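Local coordinates for periplasmic binding protein (Agrobacterium tumefaciens str. B6, PDB 5L9G) that binds the opine mannopine and, as a periplasmic binding protein, probably delivers it to an ABC transporter for uptake, at residues D75-I81 / T251-V257; V92-L96 / D113-A117; Q33-D37 / Y52-T56. One frame throughout, in Å; residues are numbered along the deposited sequence.

Contact 1. Residues D75-I81 / T251-V257; sequences DIIQIGI and TDGYAIV. With MO0 (mannopine), chain C.
Ile77 and Ala255 face each other as a hydrogen-bonded pair where strand 76-80 runs antiparallel to strand 251-256. Ile77 N gives its hydrogen to Ala255 O at 2.9 Å, almost straight at 171°, and Ala255 N returns a bond to Ile77 O. Ile79 and Gly253 repeat the exchange, though the bond from Ile79 N to Gly253 O is more bent, at 143°. Val257 N bonded to Asp75 O and Ile81 N bonded to Thr251 O close the two ends, beyond the strand residues of 76-80.

Apolar packing covers both faces of the pair. On the face of Ile77, its CG2 lies 3.6 Å from Val257 CG2, while CD1 of Ile79 reaches the small methyl of Ala255. On the other face the Tyr254 ring leans against Ile76, whose CG2 lies 3.7 Å from Tyr254 CD1, and against CB of Gln78. The branched side chains suit buried strands, and helix 263-273 packs over Ile76, Tyr254 and Ile256. The Tyr254 hydroxyl accepts a hydrogen bond from Trp41 NE1 and makes a weak one to Gln36 OE1.

Polar groups gather at the C-terminal end of strand 76-80, where mannopine lies. The Gln78 chain bends at chi2 (-87°), bringing NE2 to 3.1 Å from OAM of the ligand in a weak hydrogen bond; its OE1 is held by Ser27 and Trp32. Asp252 OD2 accepts from both mannopine N, at 2.8 Å, and mannopine NE2, so one carboxylate oxygen grips two nitrogens of the opine. Gly80 N donates to mannopine OAB at 2.8 Å, and a glycine suits the place, since mannopine OAE lies close to where a side chain would begin. Together the two strands line part of the mannopine pocket, which in periplasmic binding proteins is the cleft between two lobes.

Contact 2. Residues V92-L96 / D113-A117; sequences VLEKL and DSFVA
Asp113 meets the loop 92-96 through its backbone: its carbonyl O accepts the hydrogen of Leu96 N at 2.8 Å, the one direct hydrogen bond between the segments. Its carboxylate lies alongside the Lys95 chain, both side chains pointing the same way, but Lys95 NZ stays 4.8 Å from Asp113 OD2, so any attraction is probably loose. Asp113 OD1 has a salt bridge to Lys88 and also accepts from Ser114 OG, which comes from above the carboxylate plane.

Ser114 is small enough to let the loop come close and polar enough to work through water. One water gives hydrogens to Ser114 OG and Leu93 O and accepts from Lys95 NZ at 3.0 Å. Another donates to Ser114 O and to Glu94 O, 2.7 Å from each, linking two carbonyls that cannot bond to one another. Leu93 adds its CD1, 4.1 Å from Ser114 CB.

At Phe115 the backbone N lies 3.5 Å from Leu96 CD1. That methyl also meets Val116 CG2 at 3.7 Å, giving the partly exposed leucine an apolar seat.

Beyond this contact Phe115 touches Ile79, and Leu93 rests on Ala87 of helix 84-89, on Ile77 and Ile79 of strand 76-80 and on Ala255 of strand 240-256. The loop following helix 84-89 is thus held among that helix, these two strands and strand 115-128.

Contact 3. Residues Q33-D37 / Y52-T56; sequences QEAQD and YTQDT. With EDO (1,2-ethanediol), chain E.
Asp37 OD1 accepts the hydroxyl hydrogen of Tyr52, with OH only 2.6 Å away. The oxygen is met on its syn side, 19° out of the carboxylate plane, and it lies at the edge of the tyrosine ring, in the ring plane. With CG anti to the backbone N (chi1 -171°), the aspartate extends from the 33-37 part of helix 30-48 to the strand. A tyrosine suits this place because its long, rigid ring carries a hydroxyl from strand to helix, whose axes come no closer than 11.1 Å. Tyr52 OH also accepts from O1 of an ethanediol, 2.8 Å away; the diol probably comes from the crystallisation liquor.

One turn earlier on the helix, Gln33 uses both hydrogens of its amide nitrogen. NE2 donates to Gln54 OE1 at 3.0 Å, along a lone pair in the carbonyl plane, and to Asp55 O at 2.9 Å, this time from above the carbonyl plane. Both acceptors lie close to the Gln33 amide plane, which fixes the rotation of the amide, and Gln33 OE1 accepts from Gly29 N. The two glutamine chains slide past each other in opposite directions, their amides turned 37° apart. Gln54 NE2 is then left 3.3 Å from Asp37 OD2. Thr56 adds a methyl, CG2, which meets Gln33 OE1 at 3.4 Å.

Strand 52-56 pairs in parallel with strand 23-27, so the contact joins the helix and second strand of the beta-alpha-beta unit 23-27, 30-48, 52-56. Tyr52 also packs on Ala42 and Ala45 farther along the helix, and Gln54 on Trp41.

All three contacts reach one mixed sheet but sit at different depths in the protein. Contact 1 is core: main-chain pairing and packing of aliphatic and aromatic side chains, with polar groups concentrated at the ligand. Contact 2 is partly buried and relies on one backbone bond and bridging waters. Its strand 115-128 neighbours strand 240-256 of contact 1 in the sheet; Glu94 N to Ile256 O and Tyr254 N to Val116 O are both probable hydrogen bonds. Contact 3 lies at the surface, where side-chain amides, a carboxylate and a phenol replace apolar packing. It meets contact 1 through Gln36, whereas contacts 2 and 3 stay about 9 Å apart at their nearest atoms.

Contact 1. Residues D75-I81 / T251-V257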
loop_
_atom_site.group_PDB
_atom_site.type_symbol
_atom_site.label_atom_id
_atom_site.label_comp_id
_atom_site.label_asym_id
_atom_site.label_seq_id
_atom_site.Cartn_x
_atom_site.Cartn_y
_atom_site.Cartn_z
ATOM N N ASP A 75 1.543 0.403 19.742
ATOM C CA ASP A 75 2.632 1.381 19.844
ATOM C C ASP A 75 2.981 1.871 18.443
ATOM O O ASP A 75 2.740 3.040 18.120
ATOM C CB ASP A 75 3.861 0.784 20.537
ATOM C CG ASP A 75 3.645 0.548 22.023
ATOM O OD1 ASP A 75 3.304 1.503 22.729
ATOM O OD2 ASP A 75 3.712 -0.596 22.440
ATOM N N ILE A 76 3.505 0.970 17.601
ATOM C CA ILE A 76 3.856 1.278 16.208
ATOM C C ILE A 76 2.783 0.743 15.263
ATOM O O ILE A 76 2.390 -0.425 15.350
ATOM C CB ILE A 76 5.267 0.719 15.835
ATOM C CG1 ILE A 76 6.364 1.251 16.792
ATOM C CG2 ILE A 76 5.606 0.976 14.330
ATOM C CD1 ILE A 76 7.672 0.472 16.778
ATOM N N ILE A 77 2.363 1.585 14.309
ATOM C CA ILE A 77 1.431 1.171 13.263
ATOM C C ILE A 77 2.079 1.385 11.914
ATOM O O ILE A 77 2.730 2.422 11.691
ATOM C CB ILE A 77 0.033 1.860 13.346
ATOM C CG1 ILE A 77 0.142 3.418 13.407
ATOM C CG2 ILE A 77 -0.779 1.285 14.517
ATOM C CD1 ILE A 77 -1.192 4.181 13.245
ATOM N N GLN A 78 1.917 0.398 11.023
ATOM C CA GLN A 78 2.392 0.543 9.656
ATOM C C GLN A 78 1.193 1.082 8.883
ATOM O O GLN A 78 0.145 0.437 8.835
ATOM C CB GLN A 78 2.894 -0.787 9.077
ATOM C CG GLN A 78 3.426 -0.650 7.655
ATOM C CD GLN A 78 2.297 -0.806 6.661
ATOM O OE1 GLN A 78 1.676 -1.866 6.584
ATOM N NE2 GLN A 78 1.938 0.265 5.971
ATOM N N ILE A 79 1.342 2.278 8.307
ATOM C CA ILE A 79 0.290 2.913 7.512
ATOM C C ILE A 79 0.800 3.298 6.127
ATOM O O ILE A 79 2.014 3.295 5.886
ATOM C CB ILE A 79 -0.331 4.147 8.262
ATOM C CG1 ILE A 79 0.733 5.242 8.559
ATOM C CG2 ILE A 79 -1.104 3.699 9.530
ATOM C CD1 ILE A 79 0.155 6.656 8.957
ATOM N N GLY A 80 -0.127 3.643 5.231
ATOM C CA GLY A 80 0.229 4.134 3.905
ATOM C C GLY A 80 0.497 5.632 4.005
ATOM O O GLY A 80 -0.129 6.332 4.818
ATOM N N ILE A 81 1.444 6.135 3.200
ATOM C CA ILE A 81 1.816 7.559 3.196
ATOM C C ILE A 81 0.605 8.488 3.011
ATOM O O ILE A 81 0.622 9.613 3.522
ATOM C CB ILE A 81 2.937 7.843 2.147
ATOM C CG1 ILE A 81 3.616 9.218 2.386
ATOM C CG2 ILE A 81 2.428 7.672 0.695
ATOM C CD1 ILE A 81 4.876 9.528 1.534
ATOM N N THR A 251 3.955 4.369 -1.062
ATOM C CA THR A 251 4.950 4.371 0.001
ATOM C C THR A 251 4.282 3.924 1.293
ATOM O O THR A 251 3.252 4.474 1.686
ATOM C CB THR A 251 5.618 5.762 0.141
ATOM O OG1 THR A 251 6.174 6.146 -1.111
ATOM C CG2 THR A 251 6.713 5.783 1.206
ATOM N N ASP A 252 4.842 2.904 1.933
ATOM C CA ASP A 252 4.363 2.464 3.245
ATOM C C ASP A 252 5.399 2.901 4.257
ATOM O O ASP A 252 6.569 3.110 3.913
ATOM C CB ASP A 252 4.173 0.941 3.300
ATOM C CG ASP A 252 2.796 0.458 2.880
ATOM O OD1 ASP A 252 1.847 1.285 2.875
ATOM O OD2 ASP A 252 2.661 -0.740 2.585
ATOM N N GLY A 253 4.981 3.001 5.505
ATOM C CA GLY A 253 5.888 3.416 6.554
ATOM C C GLY A 253 5.285 3.241 7.910
ATOM O O GLY A 253 4.210 2.644 8.037
ATOM N N TYR A 254 5.989 3.765 8.923
ATOM C CA TYR A 254 5.617 3.598 10.324
ATOM C C TYR A 254 5.307 4.909 11.017
ATOM O O TYR A 254 5.956 5.932 10.763
ATOM C CB TYR A 254 6.734 2.892 11.103
ATOM C CG TYR A 254 7.054 1.493 10.610
ATOM C CD1 TYR A 254 6.121 0.466 10.717
ATOM C CD2 TYR A 254 8.285 1.201 10.032
ATOM C CE1 TYR A 254 6.415 -0.830 10.285
ATOM C CE2 TYR A 254 8.584 -0.088 9.577
ATOM C CZ TYR A 254 7.645 -1.100 9.712
ATOM O OH TYR A 254 7.932 -2.370 9.257
ATOM N N ALA A 255 4.371 4.837 11.968
ATOM C CA ALA A 255 3.972 5.958 12.826
ATOM C C ALA A 255 3.768 5.380 14.225
ATOM O O ALA A 255 3.583 4.163 14.367
ATOM C CB ALA A 255 2.675 6.566 12.321
ATOM N N ILE A 256 3.822 6.249 15.243
ATOM C CA ILE A 256 3.586 5.839 16.629
ATOM C C ILE A 256 2.239 6.414 17.043
ATOM O O ILE A 256 1.964 7.580 16.777
ATOM C CB ILE A 256 4.782 6.185 17.556
ATOM C CG1 ILE A 256 5.982 5.266 17.191
ATOM C CG2 ILE A 256 4.400 6.046 19.050
ATOM C CD1 ILE A 256 7.323 5.650 17.791
ATOM N N VAL A 257 1.368 5.565 17.600
ATOM C CA VAL A 257 0.009 5.934 18.009
ATOM C C VAL A 257 0.044 6.939 19.170
ATOM O O VAL A 257 0.821 6.762 20.113
ATOM C CB VAL A 257 -0.865 4.682 18.318
ATOM C CG1 VAL A 257 -2.315 5.071 18.612
ATOM C CG2 VAL A 257 -0.815 3.681 17.165
HETATM O OAB MO0 C . -2.706 2.973 6.215
HETATM C CAF MO0 C . -3.427 1.830 6.588
HETATM C CAG MO0 C . -3.462 0.765 5.507
HETATM O OAC MO0 C . -4.537 0.984 4.662
HETATM C CAH MO0 C . -2.151 0.557 4.789
HETATM O OAM MO0 C . -1.124 0.289 5.670
HETATM C CAI MO0 C . -2.178 -0.470 3.657
HETATM O OAD MO0 C . -2.495 -1.740 4.141
HETATM C CAJ MO0 C . -0.918 -0.454 2.841
HETATM O OAE MO0 C . -0.737 0.822 2.297
HETATM C CAK MO0 C . -0.840 -1.543 1.761
HETATM N N MO0 C . 0.441 -2.250 1.887
HETATM C CA MO0 C . 0.710 -3.159 0.746
HETATM C C MO0 C . 0.447 -4.590 1.151
HETATM O O MO0 C . -0.073 -4.828 2.261
HETATM C CB MO0 C . 2.100 -3.004 0.176
HETATM C CG MO0 C . 3.164 -3.657 1.033
HETATM C CD MO0 C . 4.530 -3.117 0.794
HETATM O OE1 MO0 C . 5.391 -3.858 -0.026
HETATM N NE2 MO0 C . 4.948 -2.058 1.289
HETATM O OXT MO0 C . 0.681 -5.556 0.358
#

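Contact 2. Residues V92-L96 / D113-A117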
loop_
_atom_site.group_PDB
_atom_site.type_symbol
_atom_site.label_atom_id
_atom_site.label_comp_id
_atom_site.label_asym_id
_atom_site.label_seq_id
_atom_site.Cartn_x
_atom_site.Cartn_y
_atom_site.Cartn_z
ATOM N N VAL A 92 -4.244 11.146 15.826
ATOM C CA VAL A 92 -3.986 9.713 16.016
ATOM C C VAL A 92 -2.478 9.406 16.129
ATOM O O VAL A 92 -2.102 8.363 16.666
ATOM C CB VAL A 92 -4.703 8.892 14.897
ATOM C CG1 VAL A 92 -4.443 7.388 15.009
ATOM C CG2 VAL A 92 -6.200 9.167 14.925
ATOM N N LEU A 93 -1.621 10.336 15.677
ATOM C CA LEU A 93 -0.180 10.083 15.626
ATOM C C LEU A 93 0.672 10.905 16.576
ATOM O O LEU A 93 0.446 12.104 16.740
ATOM C CB LEU A 93 0.323 10.284 14.172
ATOM C CG LEU A 93 -0.410 9.513 13.052
ATOM C CD1 LEU A 93 0.260 9.743 11.699
ATOM C CD2 LEU A 93 -0.466 7.980 13.347
ATOM N N GLU A 94 1.683 10.256 17.180
ATOM C CA GLU A 94 2.684 10.910 18.016
ATOM C C GLU A 94 3.663 11.605 17.074
ATOM O O GLU A 94 3.938 11.071 15.991
ATOM C CB GLU A 94 3.486 9.881 18.820
ATOM C CG GLU A 94 2.819 9.396 20.093
ATOM C CD GLU A 94 2.706 10.359 21.263
ATOM O OE1 GLU A 94 1.951 10.033 22.207
ATOM O OE2 GLU A 94 3.365 11.424 21.250
ATOM N N LYS A 95 4.205 12.769 17.481
ATOM C CA LYS A 95 5.242 13.440 16.694
ATOM C C LYS A 95 6.532 12.658 16.975
ATOM O O LYS A 95 6.799 12.316 18.134
ATOM C CB LYS A 95 5.401 14.926 17.096
ATOM C CG LYS A 95 4.847 15.896 16.060
ATOM C CD LYS A 95 3.368 16.177 16.296
ATOM C CE LYS A 95 2.732 16.996 15.203
ATOM N NZ LYS A 95 1.255 16.843 15.218
ATOM N N LEU A 96 7.283 12.308 15.932
ATOM C CA LEU A 96 8.513 11.530 16.103
ATOM C C LEU A 96 9.694 12.397 16.538
ATOM O O LEU A 96 9.702 13.602 16.259
ATOM C CB LEU A 96 8.841 10.755 14.809
ATOM C CG LEU A 96 7.794 9.715 14.373
ATOM C CD1 LEU A 96 8.128 9.137 13.019
ATOM C CD2 LEU A 96 7.677 8.570 15.380
ATOM N N ASP A 113 7.011 14.632 10.033
ATOM C CA ASP A 113 7.245 14.740 11.483
ATOM C C ASP A 113 6.554 13.597 12.269
ATOM O O ASP A 113 6.765 13.483 13.476
ATOM C CB ASP A 113 6.758 16.110 12.004
ATOM C CG ASP A 113 5.275 16.416 11.815
ATOM O OD1 ASP A 113 4.519 15.500 11.415
ATOM O OD2 ASP A 113 4.868 17.563 12.087
ATOM N N SER A 114 5.720 12.768 11.582
ATOM C CA SER A 114 4.933 11.703 12.213
ATOM C C SER A 114 5.008 10.348 11.505
ATOM O O SER A 114 4.253 9.439 11.851
ATOM C CB SER A 114 3.475 12.149 12.287
ATOM O OG SER A 114 3.362 13.387 12.969
ATOM N N PHE A 115 5.890 10.206 10.515
ATOM C CA PHE A 115 5.945 9.003 9.684
ATOM C C PHE A 115 7.327 8.814 9.086
ATOM O O PHE A 115 7.927 9.785 8.601
ATOM C CB PHE A 115 4.897 9.178 8.559
ATOM C CG PHE A 115 4.843 8.185 7.417
ATOM C CD1 PHE A 115 5.654 8.341 6.298
ATOM C CD2 PHE A 115 3.930 7.138 7.431
ATOM C CE1 PHE A 115 5.582 7.435 5.226
ATOM C CE2 PHE A 115 3.844 6.250 6.356
ATOM C CZ PHE A 115 4.662 6.418 5.254
ATOM N N VAL A 116 7.803 7.560 9.086
ATOM C CA VAL A 116 9.080 7.160 8.488
ATOM C C VAL A 116 8.779 6.046 7.476
ATOM O O VAL A 116 8.294 4.977 7.864
ATOM C CB VAL A 116 10.171 6.724 9.518
ATOM C CG1 VAL A 116 11.451 6.303 8.798
ATOM C CG2 VAL A 116 10.481 7.833 10.517
ATOM N N ALA A 117 9.090 6.286 6.192
ATOM C CA ALA A 117 8.877 5.290 5.131
ATOM C C ALA A 117 9.693 4.021 5.400
ATOM O O ALA A 117 10.788 4.090 5.980
ATOM C CB ALA A 117 9.278 5.868 3.779
HETATM O O HOH W 1 0.966 13.912 14.824
HETATM O O HOH W 2 4.472 8.942 14.452
#

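Contact 3. Residues Q33-D37 / Y52-T56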
loop_
_atom_site.group_PDB
_atom_site.type_symbol
_atom_site.label_atom_id
_atom_site.label_comp_id
_atom_site.label_asym_id
_atom_site.label_seq_id
_atom_site.Cartn_x
_atom_site.Cartn_y
_atom_site.Cartn_z
ATOM N N GLN A 33 3.473 -8.656 6.275
ATOM C CA GLN A 33 3.782 -8.599 7.715
ATOM C C GLN A 33 4.912 -9.556 8.046
ATOM O O GLN A 33 5.794 -9.208 8.840
ATOM C CB GLN A 33 2.554 -8.874 8.577
ATOM C CG GLN A 33 2.844 -8.704 10.086
ATOM C CD GLN A 33 1.715 -8.069 10.837
ATOM O OE1 GLN A 33 0.870 -7.375 10.253
ATOM N NE2 GLN A 33 1.684 -8.281 12.153
ATOM N N GLU A 34 4.905 -10.746 7.415
ATOM C CA GLU A 34 5.950 -11.747 7.595
ATOM C C GLU A 34 7.314 -11.217 7.139
ATOM O O GLU A 34 8.310 -11.416 7.839
ATOM C CB GLU A 34 5.575 -13.076 6.908
ATOM C CG GLU A 34 4.425 -13.763 7.632
ATOM C CD GLU A 34 3.755 -14.935 6.934
ATOM O OE1 GLU A 34 4.330 -15.464 5.955
ATOM O OE2 GLU A 34 2.663 -15.347 7.390
ATOM N N ALA A 35 7.351 -10.501 6.013
ATOM C CA ALA A 35 8.584 -9.900 5.498
ATOM C C ALA A 35 9.129 -8.848 6.478
ATOM O O ALA A 35 10.323 -8.844 6.768
ATOM C CB ALA A 35 8.338 -9.273 4.143
ATOM N N GLN A 36 8.251 -7.974 7.001
ATOM C CA GLN A 36 8.654 -6.949 7.967
ATOM C C GLN A 36 9.163 -7.607 9.250
ATOM O O GLN A 36 10.206 -7.223 9.761
ATOM C CB GLN A 36 7.486 -6.014 8.291
ATOM C CG GLN A 36 7.075 -5.132 7.139
ATOM C CD GLN A 36 5.775 -4.464 7.467
ATOM O OE1 GLN A 36 5.745 -3.412 8.087
ATOM N NE2 GLN A 36 4.674 -5.092 7.086
ATOM N N ASP A 37 8.454 -8.633 9.740
ATOM C CA ASP A 37 8.869 -9.320 10.955
ATOM C C ASP A 37 10.253 -9.970 10.807
ATOM O O ASP A 37 11.105 -9.799 11.689
ATOM C CB ASP A 37 7.823 -10.348 11.403
ATOM C CG ASP A 37 8.105 -10.919 12.776
ATOM O OD1 ASP A 37 8.343 -10.124 13.712
ATOM O OD2 ASP A 37 8.153 -12.151 12.898
ATOM N N TYR A 52 8.725 -7.714 21.738
ATOM C CA TYR A 52 7.616 -7.099 21.022
ATOM C C TYR A 52 6.502 -8.113 20.711
ATOM O O TYR A 52 6.745 -9.327 20.620
ATOM C CB TYR A 52 8.109 -6.357 19.734
ATOM C CG TYR A 52 8.584 -7.312 18.660
ATOM C CD1 TYR A 52 9.802 -7.973 18.781
ATOM C CD2 TYR A 52 7.770 -7.638 17.578
ATOM C CE1 TYR A 52 10.197 -8.941 17.861
ATOM C CE2 TYR A 52 8.152 -8.616 16.653
ATOM C CZ TYR A 52 9.373 -9.256 16.798
ATOM O OH TYR A 52 9.814 -10.178 15.895
ATOM N N THR A 53 5.282 -7.592 20.562
ATOM C CA THR A 53 4.071 -8.333 20.223
ATOM C C THR A 53 3.552 -7.783 18.890
ATOM O O THR A 53 3.598 -6.569 18.668
ATOM C CB THR A 53 3.046 -8.204 21.376
ATOM O OG1 THR A 53 3.359 -9.165 22.385
ATOM C CG2 THR A 53 1.585 -8.398 20.928
ATOM N N GLN A 54 3.071 -8.670 18.010
ATOM C CA GLN A 54 2.482 -8.271 16.729
ATOM C C GLN A 54 0.952 -8.219 16.812
ATOM O O GLN A 54 0.330 -8.980 17.563
ATOM C CB GLN A 54 2.838 -9.289 15.634
ATOM C CG GLN A 54 4.287 -9.341 15.213
ATOM C CD GLN A 54 4.437 -10.329 14.087
ATOM O OE1 GLN A 54 3.808 -10.214 13.026
ATOM N NE2 GLN A 54 5.235 -11.358 14.312
ATOM N N ASP A 55 0.349 -7.366 15.982
ATOM C CA ASP A 55 -1.089 -7.303 15.771
ATOM C C ASP A 55 -1.308 -6.997 14.280
ATOM O O ASP A 55 -0.335 -6.730 13.562
ATOM C CB ASP A 55 -1.789 -6.296 16.686
ATOM C CG ASP A 55 -3.271 -6.584 16.911
ATOM O OD1 ASP A 55 -3.788 -7.549 16.309
ATOM O OD2 ASP A 55 -3.907 -5.860 17.719
ATOM N N THR A 56 -2.553 -7.098 13.794
ATOM C CA THR A 56 -2.842 -6.820 12.378
ATOM C C THR A 56 -4.083 -5.953 12.290
ATOM O O THR A 56 -4.964 -6.039 13.159
ATOM C CB THR A 56 -3.014 -8.117 11.533
ATOM O OG1 THR A 56 -4.158 -8.810 12.018
ATOM C CG2 THR A 56 -1.777 -9.055 11.562
HETATM C C1 EDO E . 12.362 -12.299 17.680
HETATM O O1 EDO E . 10.964 -12.231 17.407
HETATM C C2 EDO E . 12.790 -11.042 18.483
HETATM O O2 EDO E . 14.074 -10.610 18.078
#